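Local coordinates for protein putative HTH-type transcriptional regulator ybaQ (Escherichia coli, PDB 2EBY) that probably binds DNA through a helix-turn-helix motif of the Cro/C1 type and is likely to regulate transcription, at residues L34-N39 with A56-K61. Sequence-based numbering, arbitrary orientation.
Sequences LHVHRN and AFRLAK
R58 leaves its helix with CG anti to the carbonyl carbon (chi1 -68°) and runs extended from CG to NE, which carries the guanidinium across to the turn after helix 27-34. L34, also with CG anti to its carbonyl carbon (chi1 -60°), swings its CD2 branch against helix 53-63. At the C-terminal end of helix 27-34, R58 NH1 donates to L34 O at 2.8 Å, a weak bond because the N-H points well off the acceptor (124°). The oxygen belongs to the last turn of that helix, where H35 leaves helical geometry with a positive phi, and an arginine is long enough to reach it from the neighbouring helix. V36 CG1 lies over one face of the guanidinium, offset toward its rim, and also meets the aliphatic part of the chain, 3.7 Å from R58 CD; a small branched valine suits a place beside the CD methylene and the face of a flat cation. Deeper in, L34 CD2 touches L59 CD2 at 3.6 Å and R58 CB at 3.8 Å, the two leucines joining the apolar core that V41 and L44 of helix 38-45 extend. The turn ends at H37, the N-cap of helix 38-45, whose ND1 accepts from N39 N at 2.7 Å, nearly straight and in the ring plane. The turn between the two helices of the predicted DNA-binding motif is thus tied to helix 53-63. R58 is buried, and its guanidinium has stronger partners at NH2, salt-bridged to E54 and to E91 of the second subunit, which probably stabilise its positive charge. With alanine in place of R58, E54 and E91 of the second subunit would probably lose their shared cationic partner, and L34 O its weak donor. One side chain thereby links the motif's turn to the dimer interface.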
# COMPACT_ATOMS: atom_id res chain seq x y z
N LEU A 34 -14.89 4.90 15.50
CA LEU A 34 -14.41 4.93 14.12
C LEU A 34 -15.59 5.02 13.16
O LEU A 34 -15.42 5.34 11.99
CB LEU A 34 -13.60 3.66 13.81
CG LEU A 34 -12.34 3.32 14.61
CD1 LEU A 34 -11.95 1.86 14.39
CD2 LEU A 34 -11.21 4.23 14.20
N HIS A 35 -16.77 4.73 13.68
CA HIS A 35 -18.00 4.74 12.89
C HIS A 35 -17.96 3.68 11.78
O HIS A 35 -18.38 3.92 10.64
CB HIS A 35 -18.26 6.12 12.28
CG HIS A 35 -19.59 6.21 11.59
ND1 HIS A 35 -19.80 7.03 10.50
CD2 HIS A 35 -20.76 5.58 11.83
CE1 HIS A 35 -21.05 6.89 10.09
NE2 HIS A 35 -21.66 6.02 10.88
N VAL A 36 -17.45 2.51 12.12
CA VAL A 36 -17.38 1.39 11.18
C VAL A 36 -18.06 0.22 11.89
O VAL A 36 -18.31 0.29 13.09
CB VAL A 36 -15.92 1.01 10.83
CG1 VAL A 36 -15.23 2.19 10.14
CG2 VAL A 36 -15.17 0.61 12.10
N HIS A 37 -18.35 -0.85 11.16
CA HIS A 37 -18.99 -2.01 11.76
C HIS A 37 -17.99 -2.71 12.66
O HIS A 37 -16.78 -2.66 12.42
CB HIS A 37 -19.48 -2.97 10.67
CG HIS A 37 -20.35 -4.08 11.18
ND1 HIS A 37 -19.87 -5.08 12.00
CD2 HIS A 37 -21.68 -4.32 11.03
CE1 HIS A 37 -20.86 -5.89 12.34
NE2 HIS A 37 -21.97 -5.44 11.76
N ARG A 38 -18.48 -3.34 13.72
CA ARG A 38 -17.63 -4.06 14.65
C ARG A 38 -16.77 -5.08 13.90
O ARG A 38 -15.62 -5.30 14.26
CB ARG A 38 -18.46 -4.81 15.69
CG ARG A 38 -17.63 -5.83 16.48
CD ARG A 38 -18.47 -6.77 17.34
NE ARG A 38 -17.74 -7.17 18.54
CZ ARG A 38 -16.68 -7.97 18.55
NH1 ARG A 38 -16.21 -8.48 17.41
NH2 ARG A 38 -16.08 -8.25 19.69
N ASN A 39 -17.35 -5.70 12.87
CA ASN A 39 -16.63 -6.70 12.09
C ASN A 39 -15.41 -6.15 11.35
O ASN A 39 -14.44 -6.88 11.15
CB ASN A 39 -17.60 -7.40 11.12
CG ASN A 39 -18.60 -8.32 11.85
OD1 ASN A 39 -18.58 -8.41 13.09
ND2 ASN A 39 -19.46 -8.99 11.10
N ALA A 56 -6.90 4.14 8.13
CA ALA A 56 -5.76 4.80 8.76
C ALA A 56 -6.14 6.21 9.17
O ALA A 56 -5.74 6.68 10.23
CB ALA A 56 -4.57 4.83 7.80
N PHE A 57 -6.91 6.90 8.32
CA PHE A 57 -7.38 8.25 8.63
C PHE A 57 -8.29 8.23 9.87
O PHE A 57 -8.21 9.12 10.72
CB PHE A 57 -8.18 8.84 7.47
CG PHE A 57 -7.35 9.58 6.45
CD1 PHE A 57 -6.44 8.91 5.63
CD2 PHE A 57 -7.51 10.96 6.28
CE1 PHE A 57 -5.72 9.59 4.66
CE2 PHE A 57 -6.79 11.66 5.32
CZ PHE A 57 -5.89 10.97 4.50
N ARG A 58 -9.16 7.23 9.95
CA ARG A 58 -10.09 7.12 11.07
C ARG A 58 -9.35 6.87 12.38
O ARG A 58 -9.64 7.48 13.40
CB ARG A 58 -11.10 5.99 10.82
CG ARG A 58 -12.08 6.24 9.69
CD ARG A 58 -12.85 4.97 9.40
NE ARG A 58 -13.73 5.08 8.25
CZ ARG A 58 -14.90 5.70 8.26
NH1 ARG A 58 -15.34 6.28 9.37
NH2 ARG A 58 -15.64 5.75 7.16
N LEU A 59 -8.38 5.96 12.33
CA LEU A 59 -7.58 5.64 13.50
C LEU A 59 -6.76 6.85 13.94
O LEU A 59 -6.65 7.14 15.13
CB LEU A 59 -6.67 4.45 13.18
CG LEU A 59 -7.38 3.11 12.97
CD1 LEU A 59 -6.40 2.08 12.43
CD2 LEU A 59 -7.99 2.65 14.30
N ALA A 60 -6.18 7.56 12.97
CA ALA A 60 -5.39 8.74 13.25
C ALA A 60 -6.24 9.73 14.05
O ALA A 60 -5.78 10.30 15.04
CB ALA A 60 -4.93 9.40 11.96
N LYS A 61 -7.48 9.91 13.61
CA LYS A 61 -8.40 10.84 14.26
C LYS A 61 -8.78 10.39 15.68
O LYS A 61 -8.69 11.18 16.62
CB LYS A 61 -9.65 11.00 13.39
CG LYS A 61 -10.76 11.86 13.99
CD LYS A 61 -10.37 13.31 14.14
CE LYS A 61 -11.50 14.13 14.75
NZ LYS A 61 -12.73 14.18 13.90